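Local coordinates for protein aminotransferase TlmJ (Streptoalloteichus hindustanus, PDB 5UID) that probably catalyses a pyridoxal 5'-phosphate-dependent transamination, as a member of the DegT/DnrJ/EryC1 aminotransferase family, at residues A[268-280]-A[359-373]. Numbering follows the deposited sequence.
Sequences RRREIAERYDQGL and PLHQALSDSDVETVI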
ATOM      1  N   ARG A 268     -29.040  -6.554  -3.458  1.00 27.89           N
ATOM      2  CA  ARG A 268     -29.093  -7.777  -2.666  1.00 30.96           C
ATOM      3  C   ARG A 268     -28.948  -7.472  -1.180  1.00 30.65           C
ATOM      4  O   ARG A 268     -29.680  -8.026  -0.353  1.00 31.57           O
ATOM      5  CB  ARG A 268     -28.010  -8.749  -3.133  1.00 34.39           C
ATOM      6  CG  ARG A 268     -27.888 -10.003  -2.284  1.00 36.68           C
ATOM      7  CD  ARG A 268     -29.213 -10.740  -2.187  1.00 25.42           C
ATOM      8  NE  ARG A 268     -29.108 -11.922  -1.338  1.00 30.25           N
ATOM      9  CZ  ARG A 268     -30.146 -12.647  -0.938  1.00 33.53           C
ATOM     10  NH1 ARG A 268     -31.374 -12.310  -1.310  1.00 38.60           N
ATOM     11  NH2 ARG A 268     -29.958 -13.707  -0.163  1.00 31.32           N
ATOM     12  N   ARG A 269     -28.016  -6.584  -0.825  1.00 27.63           N
ATOM     13  CA  ARG A 269     -27.867  -6.194   0.573  1.00 29.17           C
ATOM     14  C   ARG A 269     -29.113  -5.489   1.093  1.00 30.81           C
ATOM     15  O   ARG A 269     -29.466  -5.642   2.268  1.00 30.01           O
ATOM     16  CB  ARG A 269     -26.641  -5.295   0.740  1.00 24.51           C
ATOM     17  CG  ARG A 269     -25.311  -6.005   0.529  1.00 21.16           C
ATOM     18  CD  ARG A 269     -24.179  -5.004   0.348  1.00 20.51           C
ATOM     19  NE  ARG A 269     -22.870  -5.646   0.402  1.00 24.47           N
ATOM     20  CZ  ARG A 269     -22.090  -5.659   1.478  1.00 28.52           C
ATOM     21  NH1 ARG A 269     -20.919  -6.275   1.436  1.00 26.21           N
ATOM     22  NH2 ARG A 269     -22.480  -5.057   2.596  1.00 23.14           N
ATOM     23  N   ARG A 270     -29.791  -4.717   0.238  1.00 31.22           N
ATOM     24  CA  ARG A 270     -30.989  -4.011   0.680  1.00 26.33           C
ATOM     25  C   ARG A 270     -32.124  -4.982   0.978  1.00 31.90           C
ATOM     26  O   ARG A 270     -32.825  -4.833   1.987  1.00 31.67           O
ATOM     27  CB  ARG A 270     -31.420  -2.989  -0.373  1.00 26.54           C
ATOM     28  CG  ARG A 270     -32.714  -2.261  -0.025  1.00 30.22           C
ATOM     29  CD  ARG A 270     -33.077  -1.222  -1.076  1.00 34.56           C
ATOM     30  NE  ARG A 270     -34.309  -0.515  -0.734  1.00 43.12           N
ATOM     31  CZ  ARG A 270     -34.837   0.466  -1.459  1.00 52.70           C
ATOM     32  NH1 ARG A 270     -34.238   0.865  -2.575  1.00 60.95           N
ATOM     33  NH2 ARG A 270     -35.961   1.051  -1.069  1.00 49.50           N
ATOM     34  N   GLU A 271     -32.322  -5.986   0.120  1.00 26.39           N
ATOM     35  CA  GLU A 271     -33.400  -6.937   0.362  1.00 34.06           C
ATOM     36  C   GLU A 271     -33.103  -7.820   1.569  1.00 35.87           C
ATOM     37  O   GLU A 271     -34.033  -8.301   2.226  1.00 35.66           O
ATOM     38  CB  GLU A 271     -33.662  -7.780  -0.888  1.00 38.60           C
ATOM     39  CG  GLU A 271     -32.662  -8.895  -1.145  1.00 52.84           C
ATOM     40  CD  GLU A 271     -32.948  -9.651  -2.435  1.00 65.04           C
ATOM     41  OE1 GLU A 271     -33.034  -9.002  -3.501  1.00 66.63           O
ATOM     42  OE2 GLU A 271     -33.094 -10.891  -2.382  1.00 63.13           O
ATOM     43  N   ILE A 272     -31.824  -8.032   1.888  1.00 33.35           N
ATOM     44  CA  ILE A 272     -31.480  -8.738   3.119  1.00 34.02           C
ATOM     45  C   ILE A 272     -31.879  -7.906   4.330  1.00 32.41           C
ATOM     46  O   ILE A 272     -32.550  -8.394   5.247  1.00 30.57           O
ATOM     47  CB  ILE A 272     -29.980  -9.085   3.149  1.00 32.06           C
ATOM     48  CG1 ILE A 272     -29.644 -10.133   2.087  1.00 29.49           C
ATOM     49  CG2 ILE A 272     -29.578  -9.574   4.533  1.00 22.22           C
ATOM     50  CD1 ILE A 272     -28.159 -10.398   1.953  1.00 23.15           C
ATOM     51  N   ALA A 273     -31.476  -6.631   4.349  1.00 29.83           N
ATOM     52  CA  ALA A 273     -31.810  -5.764   5.475  1.00 35.33           C
ATOM     53  C   ALA A 273     -33.316  -5.608   5.636  1.00 33.69           C
ATOM     54  O   ALA A 273     -33.812  -5.499   6.765  1.00 36.10           O
ATOM     55  CB  ALA A 273     -31.146  -4.399   5.302  1.00 35.54           C
ATOM     56  N   GLU A 274     -34.060  -5.601   4.529  1.00 28.27           N
ATOM     57  CA  GLU A 274     -35.513  -5.521   4.625  1.00 33.39           C
ATOM     58  C   GLU A 274     -36.097  -6.808   5.195  1.00 32.61           C
ATOM     59  O   GLU A 274     -37.042  -6.767   5.992  1.00 34.32           O
ATOM     60  CB  GLU A 274     -36.109  -5.203   3.255  1.00 37.61           C
ATOM     61  CG  GLU A 274     -35.786  -3.795   2.778  1.00 46.66           C
ATOM     62  CD  GLU A 274     -36.266  -3.520   1.366  1.00 50.82           C
ATOM     63  OE1 GLU A 274     -36.605  -4.486   0.650  1.00 53.10           O
ATOM     64  OE2 GLU A 274     -36.300  -2.334   0.973  1.00 49.92           O
ATOM     65  N   ARG A 275     -35.546  -7.960   4.804  1.00 30.08           N
ATOM     66  CA  ARG A 275     -35.949  -9.213   5.433  1.00 32.52           C
ATOM     67  C   ARG A 275     -35.596  -9.215   6.915  1.00 31.13           C
ATOM     68  O   ARG A 275     -36.372  -9.706   7.744  1.00 34.60           O
ATOM     69  CB  ARG A 275     -35.297 -10.397   4.717  1.00 27.86           C
ATOM     70  CG  ARG A 275     -35.557 -11.741   5.381  1.00 35.45           C
ATOM     71  CD  ARG A 275     -37.035 -12.111   5.351  1.00 38.01           C
ATOM     72  NE  ARG A 275     -37.319 -13.286   6.174  1.00 40.46           N
ATOM     73  CZ  ARG A 275     -37.926 -13.243   7.356  1.00 45.87           C
ATOM     74  NH1 ARG A 275     -38.331 -12.082   7.854  1.00 54.60           N
ATOM     75  NH2 ARG A 275     -38.138 -14.361   8.038  1.00 39.84           N
ATOM     76  N   TYR A 276     -34.428  -8.669   7.265  1.00 27.84           N
ATOM     77  CA  TYR A 276     -34.080  -8.492   8.673  1.00 33.99           C
ATOM     78  C   TYR A 276     -35.108  -7.618   9.382  1.00 39.11           C
ATOM     79  O   TYR A 276     -35.570  -7.949  10.481  1.00 36.91           O
ATOM     80  CB  TYR A 276     -32.687  -7.871   8.802  1.00 30.48           C
ATOM     81  CG  TYR A 276     -31.525  -8.826   8.645  1.00 32.67           C
ATOM     82  CD1 TYR A 276     -31.709 -10.202   8.688  1.00 40.37           C
ATOM     83  CD2 TYR A 276     -30.233  -8.343   8.468  1.00 26.43           C
ATOM     84  CE1 TYR A 276     -30.637 -11.072   8.549  1.00 35.53           C
ATOM     85  CE2 TYR A 276     -29.159  -9.199   8.327  1.00 30.28           C
ATOM     86  CZ  TYR A 276     -29.365 -10.563   8.370  1.00 36.45           C
ATOM     87  OH  TYR A 276     -28.288 -11.412   8.231  1.00 27.91           O
ATOM     88  N   ASP A 277     -35.472  -6.488   8.765  1.00 35.23           N
ATOM     89  CA  ASP A 277     -36.486  -5.616   9.350  1.00 35.04           C
ATOM     90  C   ASP A 277     -37.790  -6.367   9.583  1.00 35.78           C
ATOM     91  O   ASP A 277     -38.432  -6.203  10.625  1.00 44.44           O
ATOM     92  CB  ASP A 277     -36.730  -4.404   8.450  1.00 39.66           C
ATOM     93  CG  ASP A 277     -35.539  -3.463   8.388  1.00 41.23           C
ATOM     94  OD1 ASP A 277     -34.683  -3.506   9.300  1.00 38.91           O
ATOM     95  OD2 ASP A 277     -35.465  -2.672   7.424  1.00 36.96           O
ATOM     96  N   GLN A 278     -38.192  -7.207   8.626  1.00 35.60           N
ATOM     97  CA  GLN A 278     -39.450  -7.932   8.762  1.00 35.28           C
ATOM     98  C   GLN A 278     -39.406  -8.916   9.925  1.00 39.25           C
ATOM     99  O   GLN A 278     -40.369  -9.019  10.694  1.00 43.69           O
ATOM    100  CB  GLN A 278     -39.778  -8.659   7.458  1.00 37.08           C
ATOM    101  CG  GLN A 278     -41.104  -9.403   7.478  1.00 46.02           C
ATOM    102  CD  GLN A 278     -41.340 -10.209   6.215  1.00 47.80           C
ATOM    103  OE1 GLN A 278     -40.397 -10.689   5.587  1.00 43.73           O
ATOM    104  NE2 GLN A 278     -42.603 -10.355   5.833  1.00 52.45           N
ATOM    105  N   GLY A 279     -38.299  -9.641  10.079  1.00 43.28           N
ATOM    106  CA  GLY A 279     -38.226 -10.687  11.084  1.00 42.85           C
ATOM    107  C   GLY A 279     -37.856 -10.237  12.481  1.00 39.26           C
ATOM    108  O   GLY A 279     -38.027 -11.015  13.425  1.00 41.02           O
ATOM    109  N   LEU A 280     -37.368  -9.006  12.646  1.00 35.22           N
ATOM    110  CA  LEU A 280     -36.865  -8.550  13.935  1.00 42.77           C
ATOM    111  C   LEU A 280     -37.523  -7.279  14.454  1.00 46.95           C
ATOM    112  O   LEU A 280     -37.132  -6.799  15.525  1.00 48.61           O
ATOM    113  CB  LEU A 280     -35.349  -8.324  13.857  1.00 39.14           C
ATOM    114  CG  LEU A 280     -34.471  -9.507  13.446  1.00 40.50           C
ATOM    115  CD1 LEU A 280     -33.017  -9.084  13.403  1.00 37.37           C
ATOM    116  CD2 LEU A 280     -34.658 -10.678  14.390  1.00 42.52           C
ATOM    117  N   PRO A 359     -24.440 -10.186  10.291  1.00 32.48           N
ATOM    118  CA  PRO A 359     -23.935 -10.442   8.935  1.00 34.41           C
ATOM    119  C   PRO A 359     -24.765  -9.737   7.870  1.00 27.77           C
ATOM    120  O   PRO A 359     -25.992  -9.840   7.840  1.00 28.12           O
ATOM    121  CB  PRO A 359     -24.038 -11.965   8.808  1.00 39.40           C
ATOM    122  CG  PRO A 359     -23.919 -12.461  10.205  1.00 39.36           C
ATOM    123  CD  PRO A 359     -24.607 -11.434  11.060  1.00 35.52           C
ATOM    124  N   LEU A 360     -24.079  -9.009   6.989  1.00 31.80           N
ATOM    125  CA  LEU A 360     -24.748  -8.293   5.903  1.00 26.17           C
ATOM    126  C   LEU A 360     -23.763  -8.179   4.744  1.00 26.68           C
ATOM    127  O   LEU A 360     -22.838  -7.362   4.794  1.00 27.81           O
ATOM    128  CB  LEU A 360     -25.232  -6.926   6.362  1.00 24.98           C
ATOM    129  CG  LEU A 360     -25.905  -6.070   5.286  1.00 24.20           C
ATOM    130  CD1 LEU A 360     -27.138  -6.773   4.737  1.00 23.81           C
ATOM    131  CD2 LEU A 360     -26.261  -4.697   5.837  1.00 23.87           C
ATOM    132  N   HIS A 361     -23.970  -8.994   3.711  1.00 29.45           N
ATOM    133  CA  HIS A 361     -23.166  -8.949   2.496  1.00 30.01           C
ATOM    134  C   HIS A 361     -23.894  -9.740   1.421  1.00 32.91           C
ATOM    135  O   HIS A 361     -24.766 -10.563   1.717  1.00 32.35           O
ATOM    136  CB  HIS A 361     -21.753  -9.500   2.722  1.00 22.85           C
ATOM    137  CG  HIS A 361     -21.728 -10.875   3.311  1.00 28.73           C
ATOM    138  ND1 HIS A 361     -21.915 -12.013   2.556  1.00 31.35           N
ATOM    139  CD2 HIS A 361     -21.543 -11.297   4.585  1.00 27.80           C
ATOM    140  CE1 HIS A 361     -21.841 -13.076   3.338  1.00 30.79           C
ATOM    141  NE2 HIS A 361     -21.620 -12.668   4.574  1.00 31.74           N
ATOM    142  N   GLN A 362     -23.525  -9.482   0.164  1.00 29.74           N
ATOM    143  CA  GLN A 362     -24.244 -10.085  -0.952  1.00 25.30           C
ATOM    144  C   GLN A 362     -23.918 -11.559  -1.153  1.00 34.28           C
ATOM    145  O   GLN A 362     -24.487 -12.172  -2.063  1.00 39.21           O
ATOM    146  CB  GLN A 362     -23.974  -9.314  -2.249  1.00 26.19           C
ATOM    147  CG  GLN A 362     -22.540  -9.374  -2.748  1.00 26.69           C
ATOM    148  CD  GLN A 362     -21.649  -8.345  -2.084  1.00 28.99           C
ATOM    149  OE1 GLN A 362     -22.072  -7.639  -1.166  1.00 24.08           O
ATOM    150  NE2 GLN A 362     -20.411  -8.246  -2.552  1.00 30.55           N
ATOM    151  N   ALA A 363     -23.036 -12.145  -0.345  1.00 25.90           N
ATOM    152  CA  ALA A 363     -22.788 -13.579  -0.409  1.00 30.22           C
ATOM    153  C   ALA A 363     -23.717 -14.379   0.494  1.00 31.85           C
ATOM    154  O   ALA A 363     -23.702 -15.612   0.432  1.00 36.09           O
ATOM    155  CB  ALA A 363     -21.332 -13.890  -0.040  1.00 30.23           C
ATOM    156  N   LEU A 364     -24.513 -13.714   1.325  1.00 33.78           N
ATOM    157  CA  LEU A 364     -25.454 -14.414   2.188  1.00 28.68           C
ATOM    158  C   LEU A 364     -26.565 -15.045   1.358  1.00 30.55           C
ATOM    159  O   LEU A 364     -27.191 -14.376   0.531  1.00 33.01           O
ATOM    160  CB  LEU A 364     -26.051 -13.450   3.211  1.00 24.84           C
ATOM    161  CG  LEU A 364     -25.113 -12.857   4.261  1.00 27.84           C
ATOM    162  CD1 LEU A 364     -25.811 -11.754   5.039  1.00 22.30           C
ATOM    163  CD2 LEU A 364     -24.623 -13.951   5.196  1.00 28.24           C
ATOM    164  N   SER A 365     -26.807 -16.333   1.573  1.00 31.16           N
ATOM    165  CA  SER A 365     -27.953 -16.977   0.954  1.00 32.34           C
ATOM    166  C   SER A 365     -29.206 -16.715   1.786  1.00 31.99           C
ATOM    167  O   SER A 365     -29.142 -16.249   2.927  1.00 32.29           O
ATOM    168  CB  SER A 365     -27.716 -18.479   0.799  1.00 32.96           C
ATOM    169  OG  SER A 365     -27.613 -19.111   2.063  1.00 37.39           O
ATOM    170  N   ASP A 366     -30.366 -17.016   1.196  1.00 34.64           N
ATOM    171  CA  ASP A 366     -31.612 -16.906   1.947  1.00 32.14           C
ATOM    172  C   ASP A 366     -31.594 -17.795   3.181  1.00 35.17           C
ATOM    173  O   ASP A 366     -32.151 -17.424   4.219  1.00 36.62           O
ATOM    174  CB  ASP A 366     -32.803 -17.255   1.056  1.00 36.11           C
ATOM    175  CG  ASP A 366     -33.015 -16.245  -0.054  1.00 40.34           C
ATOM    176  OD1 ASP A 366     -32.619 -15.076   0.123  1.00 42.65           O
ATOM    177  OD2 ASP A 366     -33.581 -16.620  -1.101  1.00 48.71           O
ATOM    178  N   SER A 367     -30.953 -18.963   3.089  1.00 38.45           N
ATOM    179  CA  SER A 367     -30.816 -19.832   4.253  1.00 38.09           C
ATOM    180  C   SER A 367     -29.986 -19.167   5.346  1.00 35.02           C
ATOM    181  O   SER A 367     -30.314 -19.268   6.534  1.00 35.00           O
ATOM    182  CB  SER A 367     -30.189 -21.164   3.843  1.00 41.92           C
ATOM    183  OG  SER A 367     -29.896 -21.957   4.979  1.00 50.07           O
ATOM    184  N   ASP A 368     -28.904 -18.484   4.964  1.00 26.32           N
ATOM    185  CA  ASP A 368     -28.097 -17.764   5.945  1.00 25.63           C
ATOM    186  C   ASP A 368     -28.909 -16.673   6.630  1.00 32.23           C
ATOM    187  O   ASP A 368     -28.830 -16.505   7.854  1.00 32.52           O
ATOM    188  CB  ASP A 368     -26.863 -17.160   5.274  1.00 30.88           C
ATOM    189  CG  ASP A 368     -25.919 -18.213   4.724  1.00 38.37           C
ATOM    190  OD1 ASP A 368     -25.812 -19.298   5.336  1.00 41.29           O
ATOM    191  OD2 ASP A 368     -25.282 -17.953   3.682  1.00 38.53           O
ATOM    192  N   VAL A 369     -29.696 -15.923   5.854  1.00 30.76           N
ATOM    193  CA  VAL A 369     -30.481 -14.824   6.411  1.00 32.86           C
ATOM    194  C   VAL A 369     -31.497 -15.348   7.416  1.00 33.57           C
ATOM    195  O   VAL A 369     -31.688 -14.764   8.490  1.00 31.38           O
ATOM    196  CB  VAL A 369     -31.160 -14.031   5.279  1.00 34.94           C
ATOM    197  CG1 VAL A 369     -32.066 -12.949   5.851  1.00 39.75           C
ATOM    198  CG2 VAL A 369     -30.114 -13.425   4.361  1.00 34.57           C
ATOM    199  N   GLU A 370     -32.163 -16.459   7.088  1.00 29.48           N
ATOM    200  CA  GLU A 370     -33.122 -17.042   8.019  1.00 31.63           C
ATOM    201  C   GLU A 370     -32.431 -17.635   9.241  1.00 32.37           C
ATOM    202  O   GLU A 370     -33.006 -17.637  10.335  1.00 28.21           O
ATOM    203  CB  GLU A 370     -33.968 -18.102   7.310  1.00 29.82           C
ATOM    204  CG  GLU A 370     -34.803 -17.556   6.156  1.00 30.33           C
ATOM    205  CD  GLU A 370     -35.806 -16.504   6.601  1.00 36.16           C
ATOM    206  OE1 GLU A 370     -36.314 -16.600   7.739  1.00 40.87           O
ATOM    207  OE2 GLU A 370     -36.086 -15.577   5.812  1.00 41.44           O
ATOM    208  N   THR A 371     -31.204 -18.138   9.079  1.00 32.33           N
ATOM    209  CA  THR A 371     -30.449 -18.625  10.229  1.00 37.34           C
ATOM    210  C   THR A 371     -30.112 -17.488  11.189  1.00 39.56           C
ATOM    211  O   THR A 371     -30.190 -17.657  12.411  1.00 39.73           O
ATOM    212  CB  THR A 371     -29.171 -19.326   9.764  1.00 34.15           C
ATOM    213  OG1 THR A 371     -29.506 -20.380   8.854  1.00 36.14           O
ATOM    214  CG2 THR A 371     -28.419 -19.916  10.950  1.00 28.12           C
ATOM    215  N   VAL A 372     -29.747 -16.321  10.653  1.00 35.05           N
ATOM    216  CA  VAL A 372     -29.427 -15.176  11.502  1.00 32.86           C
ATOM    217  C   VAL A 372     -30.670 -14.701  12.245  1.00 28.84           C
ATOM    218  O   VAL A 372     -30.643 -14.497  13.464  1.00 27.72           O
ATOM    219  CB  VAL A 372     -28.801 -14.044  10.668  1.00 31.46           C
ATOM    220  CG1 VAL A 372     -28.686 -12.772  11.496  1.00 30.75           C
ATOM    221  CG2 VAL A 372     -27.435 -14.464  10.149  1.00 24.81           C
ATOM    222  N   ILE A 373     -31.780 -14.521  11.523  1.00 28.56           N
ATOM    223  CA  ILE A 373     -33.015 -14.060  12.152  1.00 34.64           C
ATOM    224  C   ILE A 373     -33.468 -15.040  13.226  1.00 41.17           C
ATOM    225  O   ILE A 373     -33.876 -14.637  14.323  1.00 43.79           O
ATOM    226  CB  ILE A 373     -34.109 -13.845  11.089  1.00 37.00           C
ATOM    227  CG1 ILE A 373     -33.696 -12.750  10.107  1.00 35.74           C
ATOM    228  CG2 ILE A 373     -35.437 -13.498  11.752  1.00 38.63           C
ATOM    229  CD1 ILE A 373     -34.667 -12.565   8.961  1.00 35.71           C
TER
HETATM  230  O   HOH W   1     -18.784  -7.518  -0.286  1.00 23.58           O
HETATM  231  O   HOH W   2     -20.782  -5.568   4.789  1.00 33.45           O
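The R275 guanidinium has I373 CD1 over the centre of one face and E370 at its edge: R275 NE reaches E370 OE2 (2.6 Å) and NH2 reaches OE1, a side-on salt bridge using the syn lone pair of each oxygen. Here the long helix 249-280 packs on the C-terminal helix 366-383 and its lead-in loop, outside the seven-stranded sheet of this fold type I PLP-dependent enzyme; segments 268-280 and 366-373 cross at -33°. One face of R269 rests on H361 CA, over its centre, and CB, while R269 NE meets Q362 OE1 at 2.7 Å and waters join the edge. Q362 NE2 also bonds T13 OG1. R268 leaves its helix with chi1 at 174° and bends at chi2, which brings its guanidinium edge to the start of helix 366-373. There R268 NH2 donates to D366 OD1 (3.0 Å) from above the carboxylate plane. I272 CG2 lies over one face of the Y276 ring and also packs on L360 CD1 and V369 CG2; I373 CG1 meets Y276 CD1 at the ring edge (3.5 Å). I373 itself is a knob among R275, Y276, G279 and L280. Y276 OH donates to P359 O (2.8 Å), and R268 NH2 sends a nearly straight bond (175°) to L364 O.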